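Putative platelet activating factor (Streptococcus pneumoniae, PDB 2HSJ) is of unknown function but, as a member of the GDSL-like SGNH hydrolase family, probably hydrolyses ester bonds. Local coordinates at residues D[72-77]-D[108-113]; D[127-132]-D[158-163]; D[162-165]-D[169-172]. All blocks are in the same frame, centred on the assembly; numbering follows the deposited sequence.

Following the chain from the N terminus, the first segment to take part is on helix 70-75, and contact 1 closes the loop that runs from it through strand 88-92 to helix 104-121. The chain then enters strand 126-130, leaves it for helix 150-164, and contact 2 brings that strand and helix together. Contact 1 closes before the others open; contact 3 starts on residues 162-163, where contact 2 ends, and closes the short turn into strand 170-173. No contact nests inside another. Helix 104-121 packs on helix 150-164 through Leu111 and Leu163, tying contact 1 to the other two; strands 126-130 and 170-173, neighbours in the parallel sheet, tie contact 2 to contact 3.

Contact 1 (D[72-77]-D[108-113]); sequences LLLENL and LNNLEA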
ATOM      1  N   LEU D  72     -27.890  -5.903  14.236  1.00 13.06           N
ATOM      2  CA  LEU D  72     -27.675  -6.186  12.819  1.00 13.76           C
ATOM      3  C   LEU D  72     -26.187  -6.404  12.563  1.00 13.49           C
ATOM      4  O   LEU D  72     -25.787  -7.294  11.790  1.00 13.89           O
ATOM      5  CB  LEU D  72     -28.169  -5.016  11.958  1.00 15.08           C
ATOM      6  CG  LEU D  72     -29.644  -4.636  12.073  1.00 17.48           C
ATOM      7  CD1 LEU D  72     -29.904  -3.318  11.306  1.00 20.94           C
ATOM      8  CD2 LEU D  72     -30.533  -5.757  11.545  1.00 19.97           C
ATOM      9  N   LEU D  73     -25.370  -5.607  13.243  1.00 13.32           N
ATOM     10  CA  LEU D  73     -23.919  -5.726  13.090  1.00 12.39           C
ATOM     11  C   LEU D  73     -23.425  -7.062  13.612  1.00 12.58           C
ATOM     12  O   LEU D  73     -22.632  -7.737  12.958  1.00 12.85           O
ATOM     13  CB  LEU D  73     -23.180  -4.565  13.780  1.00 12.19           C
ATOM     14  CG  LEU D  73     -21.662  -4.663  13.916  1.00 13.86           C
ATOM     15  CD1 LEU D  73     -21.073  -4.756  12.509  1.00 13.15           C
ATOM     16  CD2 LEU D  73     -21.116  -3.442  14.660  1.00 13.63           C
ATOM     17  N   LEU D  74     -23.907  -7.449  14.785  1.00 11.67           N
ATOM     18  CA  LEU D  74     -23.515  -8.738  15.328  1.00 13.14           C
ATOM     19  C   LEU D  74     -23.878  -9.901  14.393  1.00 13.41           C
ATOM     20  O   LEU D  74     -23.055 -10.774  14.119  1.00 14.23           O
ATOM     21  CB  LEU D  74     -24.149  -8.946  16.713  1.00 13.24           C
ATOM     22  CG  LEU D  74     -23.889 -10.332  17.319  1.00 14.75           C
ATOM     23  CD1 LEU D  74     -22.383 -10.597  17.538  1.00 16.08           C
ATOM     24  CD2 LEU D  74     -24.685 -10.490  18.611  1.00 14.72           C
ATOM     25  N   GLU D  75     -25.109  -9.886  13.887  1.00 13.47           N
ATOM     26  CA  GLU D  75     -25.587 -10.947  13.009  1.00 14.48           C
ATOM     27  C   GLU D  75     -24.752 -11.059  11.726  1.00 14.01           C
ATOM     28  O   GLU D  75     -24.501 -12.166  11.229  1.00 14.80           O
ATOM     29  CB  GLU D  75     -27.049 -10.664  12.661  1.00 15.43           C
ATOM     30  CG  GLU D  75     -27.757 -11.781  11.955  1.00 21.22           C
ATOM     31  CD  GLU D  75     -29.080 -11.335  11.348  1.00 27.98           C
ATOM     32  OE1 GLU D  75     -29.723 -10.409  11.910  1.00 31.15           O
ATOM     33  OE2 GLU D  75     -29.467 -11.909  10.304  1.00 31.74           O
ATOM     34  N   ASN D  76     -24.298  -9.904  11.220  1.00 12.84           N
ATOM     35  CA  ASN D  76     -23.592  -9.833   9.944  1.00 12.20           C
ATOM     36  C   ASN D  76     -22.144  -9.425  10.088  1.00 11.86           C
ATOM     37  O   ASN D  76     -21.570  -8.866   9.160  1.00 11.57           O
ATOM     38  CB  ASN D  76     -24.303  -8.852   9.030  1.00 12.77           C
ATOM     39  CG  ASN D  76     -25.655  -9.369   8.622  1.00 12.91           C
ATOM     40  OD1 ASN D  76     -25.761 -10.213   7.727  1.00 15.91           O
ATOM     41  ND2 ASN D  76     -26.693  -8.932   9.328  1.00 15.14           N
ATOM     42  N   LEU D  77     -21.552  -9.706  11.252  1.00 10.84           N
ATOM     43  CA  LEU D  77     -20.228  -9.185  11.558  1.00 11.32           C
ATOM     44  C   LEU D  77     -19.164  -9.545  10.519  1.00 10.95           C
ATOM     45  O   LEU D  77     -18.230  -8.763  10.256  1.00 11.26           O
ATOM     46  CB  LEU D  77     -19.805  -9.673  12.941  1.00 12.30           C
ATOM     47  CG  LEU D  77     -18.489  -9.119  13.481  1.00 12.24           C
ATOM     48  CD1 LEU D  77     -18.511  -7.592  13.577  1.00 12.45           C
ATOM     49  CD2 LEU D  77     -18.219  -9.740  14.883  1.00 12.57           C
ATOM     50  N   LEU D 108     -25.820  -3.483  24.831  0.50 13.79           N
ATOM     51  CA  LEU D 108     -24.556  -3.797  25.488  0.50 13.89           C
ATOM     52  C   LEU D 108     -24.152  -5.245  25.264  0.50 13.52           C
ATOM     53  O   LEU D 108     -23.014  -5.513  24.867  0.50 14.14           O
ATOM     54  CB  LEU D 108     -24.630  -3.503  26.992  0.50 14.17           C
ATOM     55  CG  LEU D 108     -24.734  -2.032  27.394  0.50 14.69           C
ATOM     56  CD1 LEU D 108     -24.945  -1.935  28.909  0.50 14.13           C
ATOM     57  CD2 LEU D 108     -23.527  -1.212  26.923  0.50 14.66           C
ATOM     58  N   ASN D 109     -25.087  -6.169  25.492  1.00 13.31           N
ATOM     59  CA  ASN D 109     -24.813  -7.589  25.254  1.00 13.31           C
ATOM     60  C   ASN D 109     -24.379  -7.821  23.819  1.00 13.62           C
ATOM     61  O   ASN D 109     -23.453  -8.596  23.566  1.00 14.13           O
ATOM     62  CB  ASN D 109     -26.023  -8.470  25.556  1.00 13.75           C
ATOM     63  CG  ASN D 109     -26.240  -8.661  27.039  1.00 16.71           C
ATOM     64  OD1 ASN D 109     -25.363  -8.362  27.851  1.00 18.37           O
ATOM     65  ND2 ASN D 109     -27.420  -9.151  27.402  1.00 18.94           N
ATOM     66  N   ASN D 110     -25.021  -7.119  22.878  1.00 13.22           N
ATOM     67  CA  ASN D 110     -24.614  -7.213  21.474  1.00 13.29           C
ATOM     68  C   ASN D 110     -23.175  -6.738  21.282  1.00 12.50           C
ATOM     69  O   ASN D 110     -22.373  -7.415  20.633  1.00 12.50           O
ATOM     70  CB  ASN D 110     -25.548  -6.404  20.570  1.00 12.85           C
ATOM     71  CG  ASN D 110     -26.923  -7.036  20.413  1.00 13.11           C
ATOM     72  OD1 ASN D 110     -27.110  -8.218  20.687  1.00 14.23           O
ATOM     73  ND2 ASN D 110     -27.876  -6.250  19.953  1.00 13.51           N
ATOM     74  N   LEU D 111     -22.837  -5.591  21.879  1.00 13.65           N
ATOM     75  CA  LEU D 111     -21.488  -5.044  21.741  1.00 13.52           C
ATOM     76  C   LEU D 111     -20.479  -5.955  22.386  1.00 13.06           C
ATOM     77  O   LEU D 111     -19.388  -6.161  21.851  1.00 12.75           O
ATOM     78  CB  LEU D 111     -21.388  -3.653  22.357  1.00 14.72           C
ATOM     79  CG  LEU D 111     -22.031  -2.565  21.529  1.00 16.47           C
ATOM     80  CD1 LEU D 111     -22.270  -1.339  22.356  1.00 17.91           C
ATOM     81  CD2 LEU D 111     -21.142  -2.249  20.285  1.00 16.29           C
ATOM     82  N   GLU D 112     -20.837  -6.518  23.550  1.00 13.54           N
ATOM     83  CA  GLU D 112     -19.919  -7.424  24.220  1.00 13.85           C
ATOM     84  C   GLU D 112     -19.642  -8.650  23.361  1.00 13.86           C
ATOM     85  O   GLU D 112     -18.490  -9.074  23.209  1.00 14.04           O
ATOM     86  CB  GLU D 112     -20.406  -7.782  25.617  1.00 14.15           C
ATOM     87  CG  GLU D 112     -19.336  -8.545  26.362  1.00 13.81           C
ATOM     88  CD  GLU D 112     -19.530  -8.564  27.860  1.00 18.26           C
ATOM     89  OE1 GLU D 112     -20.661  -8.285  28.324  1.00 17.57           O
ATOM     90  OE2 GLU D 112     -18.528  -8.868  28.561  1.00 18.18           O
ATOM     91  N   ALA D 113     -20.683  -9.186  22.721  1.00 12.84           N
ATOM     92  CA  ALA D 113     -20.475 -10.319  21.818  1.00 12.51           C
ATOM     93  C   ALA D 113     -19.589  -9.979  20.593  1.00 12.43           C
ATOM     94  O   ALA D 113     -18.798 -10.806  20.133  1.00 13.08           O
ATOM     95  CB  ALA D 113     -21.819 -10.838  21.342  1.00 12.77           C
TER
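This is a small helix-helix contact near the surface of the SGNH-hydrolase alpha/beta fold, in which Leu74 at the end of the short helix 70-75 leans on Asn110 and Ala113 of helix 104-121. The backbones come nearest at Leu74 and Asn110, whose CA atoms lie 6.4 Å apart, and the segments bury only 159 Å² between them. No hydrogen bond runs between segments 72-77 and 108-113; the join is made by the fork of one leucine. With CG anti to the backbone N (chi1 175°), Leu74 extends its two methyls toward helix 104-121. Leu74 CD1 meets Ala113 CB at 3.9 Å, and CD2 lies almost as close to the same CB, which puts the alanine methyl against both branches of the fork.

Leu74 CD2 also touches the amide of Asn110, 3.9 Å from Asn110 OD1, a van der Waals approach with the two side chains crossing at about a right angle. The amide finds its polar partner outside the two segments: Asn110 ND2 hydrogen-bonds Thr70 OG1 at the start of the short helix and so adds a polar tie between the same two helices. Beside Leu74, the buried Leu73 and Leu77 reach Ile114 of helix 104-121, which extends the apolar seam inward.

Asn76 is the first residue to leave helical geometry, and its side chain folds back over the end of the helix it follows. Its OD1 is bonded to Arg25 of the long N-terminal helix, while its amide nitrogen turns to the backbone. Leu72 O thereby accepts two hydrogen bonds, from Asn76 N and from Asn76 ND2, the latter 3.1 Å long with an N-H...O angle of 160° and the oxygen close to the amide plane.

Contact 2 (D[127-132]-D[158-163]); sequences IKLLSI and QAYQEL
Tyr160, Leu129 and Ile132 carry this buried contact, in which one aromatic ring of helix 150-164 is inserted between the end of strand 126-130 and the loop that leaves it. Tyr160 contributes the largest share of the buried area. Its CG stands beside the backbone N and anti to the carbonyl carbon (chi1 -81°), which sends the ring from the helix toward the C-terminal end of the strand.

Leu129 and Ile132 approach the ring obliquely from opposite sides of its plane, and each crosses the tyrosine at about a right angle. Leu129 works at the root of the side chain: its CG and CD1 lie near Tyr160 CD2, with CG at 3.9 Å, while CD2 reaches past the ring to the helix backbone, 3.8 Å from Tyr160 O. Ile132 works at the far end. Ile132 CD1, the tip of the longer branch, sits 3.7 Å from Tyr160 CZ and 3.5 Å from Tyr160 OH, and CG1 rests against CE2. Between these two residues, Leu130 O comes up at the edge of the ring near its plane, 3.7 Å from Tyr160 CD2.

The hydroxyl, though deep among apolar groups, is hydrogen-bonded to Ile93 O, just after strand 88-92, so the buried oxygen has a polar partner. A second polar link in this corner joins Ile132 N to Asn157 OD1, tying the loop after the strand to the preceding turn of the helix.

The arrangement is the strand-to-helix half of a beta-alpha-beta crossover in the SGNH-hydrolase fold: helix 150-164 lies against the parallel sheet, with Tyr160 meeting Leu111 of helix 104-121 and Phe172 of strand 170-173.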
ATOM      1  N   ILE D 127      -9.760  -2.487  19.621  1.00 12.08           N
ATOM      2  CA  ILE D 127     -11.048  -1.912  19.268  1.00 12.61           C
ATOM      3  C   ILE D 127     -11.133  -0.556  19.919  1.00 10.92           C
ATOM      4  O   ILE D 127     -10.881  -0.426  21.121  1.00 12.55           O
ATOM      5  CB  ILE D 127     -12.236  -2.820  19.711  1.00 12.55           C
ATOM      6  CG1 ILE D 127     -12.255  -4.099  18.863  1.00 16.07           C
ATOM      7  CG2 ILE D 127     -13.585  -2.088  19.607  1.00 13.51           C
ATOM      8  CD1 ILE D 127     -13.223  -5.185  19.407  1.00 14.23           C
ATOM      9  N   LYS D 128     -11.442   0.460  19.128  1.00 11.07           N
ATOM     10  CA  LYS D 128     -11.705   1.798  19.664  1.00 10.99           C
ATOM     11  C   LYS D 128     -13.212   1.979  19.625  1.00 11.29           C
ATOM     12  O   LYS D 128     -13.810   2.085  18.548  1.00 12.16           O
ATOM     13  CB  LYS D 128     -10.973   2.847  18.815  1.00 11.76           C
ATOM     14  CG  LYS D 128      -9.476   2.563  18.657  1.00 11.88           C
ATOM     15  CD  LYS D 128      -8.794   2.582  20.040  1.00 13.86           C
ATOM     16  CE  LYS D 128      -7.313   2.253  19.963  1.00 13.87           C
ATOM     17  NZ  LYS D 128      -6.697   2.171  21.343  1.00 15.99           N
ATOM     18  N   LEU D 129     -13.826   1.964  20.807  1.00 10.93           N
ATOM     19  CA  LEU D 129     -15.287   2.037  20.889  1.00 10.61           C
ATOM     20  C   LEU D 129     -15.676   3.503  21.118  1.00 10.77           C
ATOM     21  O   LEU D 129     -15.458   4.065  22.209  1.00 11.46           O
ATOM     22  CB  LEU D 129     -15.798   1.157  22.041  1.00 11.09           C
ATOM     23  CG  LEU D 129     -17.304   1.141  22.352  1.00 11.01           C
ATOM     24  CD1 LEU D 129     -18.138   0.634  21.136  1.00 13.70           C
ATOM     25  CD2 LEU D 129     -17.548   0.284  23.609  1.00 11.56           C
ATOM     26  N   LEU D 130     -16.233   4.113  20.076  1.00 10.54           N
ATOM     27  CA  LEU D 130     -16.511   5.536  20.148  1.00 10.76           C
ATOM     28  C   LEU D 130     -17.737   5.795  20.997  1.00 11.10           C
ATOM     29  O   LEU D 130     -18.716   5.049  20.950  1.00 12.24           O
ATOM     30  CB  LEU D 130     -16.733   6.128  18.743  1.00 11.25           C
ATOM     31  CG  LEU D 130     -15.443   6.582  18.060  1.00 14.17           C
ATOM     32  CD1 LEU D 130     -14.409   5.455  17.842  1.00 16.73           C
ATOM     33  CD2 LEU D 130     -15.858   7.236  16.737  1.00 17.22           C
ATOM     34  N   SER D 131     -17.720   6.909  21.716  1.00 11.13           N
ATOM     35  CA  SER D 131     -18.959   7.403  22.291  1.00 11.98           C
ATOM     36  C   SER D 131     -19.985   7.620  21.174  1.00 10.97           C
ATOM     37  O   SER D 131     -19.644   8.153  20.116  1.00 12.25           O
ATOM     38  CB  SER D 131     -18.672   8.731  22.989  1.00 12.68           C
ATOM     39  OG  SER D 131     -18.188   9.668  22.056  1.00 14.46           O
ATOM     40  N   ILE D 132     -21.244   7.258  21.417  1.00 11.22           N
ATOM     41  CA  ILE D 132     -22.331   7.704  20.547  1.00 11.60           C
ATOM     42  C   ILE D 132     -22.329   9.237  20.503  1.00 11.22           C
ATOM     43  O   ILE D 132     -22.172   9.911  21.519  1.00 11.41           O
ATOM     44  CB  ILE D 132     -23.681   7.170  21.069  1.00 10.65           C
ATOM     45  CG1 ILE D 132     -23.662   5.634  21.112  1.00 12.41           C
ATOM     46  CG2 ILE D 132     -24.854   7.749  20.271  1.00 12.27           C
ATOM     47  CD1 ILE D 132     -24.829   5.005  21.897  1.00 12.36           C
ATOM     48  N   GLN D 158     -21.925   6.101  29.195  1.00 11.60           N
ATOM     49  CA  GLN D 158     -21.383   5.659  30.487  1.00 13.44           C
ATOM     50  C   GLN D 158     -21.276   4.140  30.495  1.00 11.86           C
ATOM     51  O   GLN D 158     -20.266   3.582  30.952  1.00 12.71           O
ATOM     52  CB  GLN D 158     -22.232   6.177  31.667  1.00 13.30           C
ATOM     53  CG  GLN D 158     -21.538   6.119  33.019  1.00 17.38           C
ATOM     54  CD  GLN D 158     -22.250   6.969  34.071  1.00 18.62           C
ATOM     55  OE1 GLN D 158     -23.009   7.895  33.733  1.00 28.16           O
ATOM     56  NE2 GLN D 158     -22.019   6.657  35.344  1.00 26.24           N
ATOM     57  N   ALA D 159     -22.311   3.475  29.971  1.00 10.62           N
ATOM     58  CA  ALA D 159     -22.299   2.017  29.823  1.00 10.44           C
ATOM     59  C   ALA D 159     -21.207   1.498  28.855  1.00 10.45           C
ATOM     60  O   ALA D 159     -20.546   0.506  29.137  1.00 11.24           O
ATOM     61  CB  ALA D 159     -23.670   1.513  29.427  1.00 11.22           C
ATOM     62  N   TYR D 160     -21.039   2.167  27.719  1.00 10.01           N
ATOM     63  CA  TYR D 160     -19.971   1.801  26.789  1.00 10.40           C
ATOM     64  C   TYR D 160     -18.610   1.909  27.472  1.00 11.06           C
ATOM     65  O   TYR D 160     -17.740   1.056  27.274  1.00 11.11           O
ATOM     66  CB  TYR D 160     -19.973   2.757  25.585  1.00 10.97           C
ATOM     67  CG  TYR D 160     -20.997   2.452  24.480  1.00 11.44           C
ATOM     68  CD1 TYR D 160     -22.222   1.824  24.759  1.00 13.11           C
ATOM     69  CD2 TYR D 160     -20.733   2.818  23.160  1.00 10.98           C
ATOM     70  CE1 TYR D 160     -23.164   1.571  23.738  1.00 12.55           C
ATOM     71  CE2 TYR D 160     -21.651   2.561  22.140  1.00 11.00           C
ATOM     72  CZ  TYR D 160     -22.865   1.939  22.437  1.00 11.79           C
ATOM     73  OH  TYR D 160     -23.760   1.684  21.430  1.00 12.95           O
ATOM     74  N   GLN D 161     -18.421   2.981  28.244  1.00 11.77           N
ATOM     75  CA  GLN D 161     -17.157   3.201  28.952  1.00 13.09           C
ATOM     76  C   GLN D 161     -16.890   2.054  29.931  1.00 12.86           C
ATOM     77  O   GLN D 161     -15.740   1.588  30.070  1.00 12.72           O
ATOM     78  CB  GLN D 161     -17.169   4.540  29.678  1.00 13.64           C
ATOM     79  CG  GLN D 161     -15.839   4.933  30.309  1.00 17.26           C
ATOM     80  CD  GLN D 161     -15.924   6.288  30.998  1.00 18.38           C
ATOM     81  OE1 GLN D 161     -16.839   6.539  31.790  1.00 27.55           O
ATOM     82  NE2 GLN D 161     -14.962   7.161  30.715  1.00 27.11           N
ATOM     83  N   GLU D 162     -17.941   1.583  30.601  1.00 12.37           N
ATOM     84  CA  GLU D 162     -17.804   0.494  31.575  1.00 14.67           C
ATOM     85  C   GLU D 162     -17.494  -0.827  30.867  1.00 13.39           C
ATOM     86  O   GLU D 162     -16.643  -1.616  31.321  1.00 13.32           O
ATOM     87  CB  GLU D 162     -19.063   0.421  32.435  1.00 13.88           C
ATOM     88  CG  GLU D 162     -19.196   1.677  33.311  1.00 18.94           C
ATOM     89  CD  GLU D 162     -20.475   1.735  34.135  1.00 20.76           C
ATOM     90  OE1 GLU D 162     -21.477   1.084  33.751  1.00 27.65           O
ATOM     91  OE2 GLU D 162     -20.469   2.460  35.167  1.00 26.32           O
ATOM     92  N   LEU D 163     -18.130  -1.038  29.715  1.00 12.05           N
ATOM     93  CA  LEU D 163     -17.867  -2.229  28.921  1.00 11.44           C
ATOM     94  C   LEU D 163     -16.385  -2.217  28.468  1.00 11.55           C
ATOM     95  O   LEU D 163     -15.691  -3.225  28.570  1.00 10.98           O
ATOM     96  CB  LEU D 163     -18.854  -2.334  27.735  1.00 11.99           C
ATOM     97  CG  LEU D 163     -18.560  -3.461  26.746  1.00 11.43           C
ATOM     98  CD1 LEU D 163     -18.563  -4.833  27.378  1.00 11.29           C
ATOM     99  CD2 LEU D 163     -19.542  -3.395  25.544  1.00 12.08           C
TER

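Contact 3 (D[162-165]-D[169-172]); sequences ELAS and QVEF. With MG (magnesium ion), chain P.
Ala164, Val170 and Phe172 meet where helix 150-164 turns into strand 170-173, the helix-to-strand half of a beta-alpha-beta crossover in the SGNH-hydrolase fold. The methyl of Ala164 points at the strand and fits between Val170 and Phe172, whose CB atoms both lie on the helix side of the strand. Val170 presents CG1, held anti to the backbone N (chi1 -174°), and this methyl lies 3.8 Å from Ala164 CB. Phe172 instead offers its CB, 3.9 Å from Ala164 CB. Its ring swings away from Ala164, toward Tyr160 and Gln161 a turn earlier in the helix. The strand backbone also approaches: Phe172 N is 3.7 Å from Ala164 CB. Glu171, on the other side of the strand, turns away from the helix and forms a salt bridge with Lys128 of the neighbouring strand.

Near the end of the helical segment, Ser165 OG donates a 2.6 Å hydrogen bond to Glu162 O, three residues back.

No hydrogen bond spans the two segments. What joins their backbones is a magnesium ion, bound by carbonyl oxygens from both ends of the turn and by Tyr167 O within it. Ala164 O and Val170 O point at the same ion and come within 3.4 Å of each other, an approach the cation between them would offset. The ion thus bridges the two ends of the turn at the edge strand of the sheet. Ala164 O and Val170 O each lie 2.3 Å from the magnesium, at nearly a right angle to one another, and a water 2.6 Å from the magnesium lies directly opposite Ala164 O.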
ATOM      1  N   GLU D 162     -17.941   1.583  30.601  1.00 12.37           N
ATOM      2  CA  GLU D 162     -17.804   0.494  31.575  1.00 14.67           C
ATOM      3  C   GLU D 162     -17.494  -0.827  30.867  1.00 13.39           C
ATOM      4  O   GLU D 162     -16.643  -1.616  31.321  1.00 13.32           O
ATOM      5  CB  GLU D 162     -19.063   0.421  32.435  1.00 13.88           C
ATOM      6  CG  GLU D 162     -19.196   1.677  33.311  1.00 18.94           C
ATOM      7  CD  GLU D 162     -20.475   1.735  34.135  1.00 20.76           C
ATOM      8  OE1 GLU D 162     -21.477   1.084  33.751  1.00 27.65           O
ATOM      9  OE2 GLU D 162     -20.469   2.460  35.167  1.00 26.32           O
ATOM     10  N   LEU D 163     -18.130  -1.038  29.715  1.00 12.05           N
ATOM     11  CA  LEU D 163     -17.867  -2.229  28.921  1.00 11.44           C
ATOM     12  C   LEU D 163     -16.385  -2.217  28.468  1.00 11.55           C
ATOM     13  O   LEU D 163     -15.691  -3.225  28.570  1.00 10.98           O
ATOM     14  CB  LEU D 163     -18.854  -2.334  27.735  1.00 11.99           C
ATOM     15  CG  LEU D 163     -18.560  -3.461  26.746  1.00 11.43           C
ATOM     16  CD1 LEU D 163     -18.563  -4.833  27.378  1.00 11.29           C
ATOM     17  CD2 LEU D 163     -19.542  -3.395  25.544  1.00 12.08           C
ATOM     18  N   ALA D 164     -15.914  -1.068  28.001  1.00  9.86           N
ATOM     19  CA  ALA D 164     -14.530  -0.986  27.558  1.00  9.12           C
ATOM     20  C   ALA D 164     -13.536  -1.340  28.664  1.00  9.03           C
ATOM     21  O   ALA D 164     -12.456  -1.854  28.380  1.00  9.96           O
ATOM     22  CB  ALA D 164     -14.216   0.385  26.971  1.00  9.08           C
ATOM     23  N   SER D 165     -13.895  -1.021  29.899  1.00  9.00           N
ATOM     24  CA  SER D 165     -12.956  -1.234  31.016  1.00  8.74           C
ATOM     25  C   SER D 165     -12.756  -2.719  31.320  1.00  8.04           C
ATOM     26  O   SER D 165     -11.873  -3.074  32.099  1.00  9.02           O
ATOM     27  CB  SER D 165     -13.454  -0.528  32.278  1.00  9.74           C
ATOM     28  OG  SER D 165     -14.575  -1.187  32.841  1.00 12.84           O
ATOM     29  N   GLN D 169      -8.085  -4.890  25.257  1.00  9.84           N
ATOM     30  CA  GLN D 169      -7.925  -4.460  23.863  1.00 11.24           C
ATOM     31  C   GLN D 169      -8.938  -3.406  23.416  1.00 10.97           C
ATOM     32  O   GLN D 169      -8.855  -2.912  22.270  1.00 11.99           O
ATOM     33  CB  GLN D 169      -7.960  -5.664  22.940  1.00 12.20           C
ATOM     34  CG  GLN D 169      -9.321  -6.274  22.807  1.00 15.16           C
ATOM     35  CD  GLN D 169      -9.700  -7.300  23.906  1.00 18.03           C
ATOM     36  OE1 GLN D 169      -9.138  -7.348  25.029  1.00 18.24           O
ATOM     37  NE2 GLN D 169     -10.681  -8.131  23.570  1.00 19.89           N
ATOM     38  N   VAL D 170      -9.882  -3.066  24.299  1.00  9.47           N
ATOM     39  CA  VAL D 170     -10.916  -2.074  23.984  1.00 10.38           C
ATOM     40  C   VAL D 170     -10.634  -0.765  24.707  1.00  9.49           C
ATOM     41  O   VAL D 170     -10.441  -0.751  25.936  1.00  9.89           O
ATOM     42  CB  VAL D 170     -12.320  -2.586  24.353  1.00  9.88           C
ATOM     43  CG1 VAL D 170     -13.385  -1.590  23.877  1.00 10.56           C
ATOM     44  CG2 VAL D 170     -12.562  -3.939  23.711  1.00 10.26           C
ATOM     45  N   GLU D 171     -10.638   0.335  23.940  1.00  9.73           N
ATOM     46  CA  GLU D 171     -10.501   1.670  24.522  1.00 10.22           C
ATOM     47  C   GLU D 171     -11.745   2.444  24.160  1.00 10.75           C
ATOM     48  O   GLU D 171     -12.108   2.523  22.988  1.00 11.52           O
ATOM     49  CB  GLU D 171      -9.253   2.402  23.996  1.00 10.39           C
ATOM     50  CG  GLU D 171      -9.058   3.740  24.702  1.00 13.19           C
ATOM     51  CD  GLU D 171      -7.839   4.487  24.215  1.00 16.09           C
ATOM     52  OE1 GLU D 171      -7.348   4.188  23.107  1.00 16.80           O
ATOM     53  OE2 GLU D 171      -7.372   5.368  24.946  1.00 20.02           O
ATOM     54  N   PHE D 172     -12.407   3.010  25.162  1.00 10.52           N
ATOM     55  CA  PHE D 172     -13.487   3.950  24.917  1.00 11.37           C
ATOM     56  C   PHE D 172     -12.909   5.274  24.423  1.00 11.26           C
ATOM     57  O   PHE D 172     -11.928   5.789  24.976  1.00 12.32           O
ATOM     58  CB  PHE D 172     -14.251   4.178  26.212  1.00 11.53           C
ATOM     59  CG  PHE D 172     -15.405   5.115  26.065  1.00 11.25           C
ATOM     60  CD1 PHE D 172     -16.536   4.766  25.335  1.00 13.99           C
ATOM     61  CD2 PHE D 172     -15.350   6.349  26.706  1.00 14.15           C
ATOM     62  CE1 PHE D 172     -17.603   5.679  25.234  1.00 14.82           C
ATOM     63  CE2 PHE D 172     -16.387   7.251  26.600  1.00 15.56           C
ATOM     64  CZ  PHE D 172     -17.519   6.908  25.887  1.00 12.79           C
TER
HETATM   65 MG    MG P1304     -10.202  -1.483  28.060  1.00 10.46          MG
HETATM   66  O   HOH W   1      -7.670  -1.111  27.743  1.00 16.30           O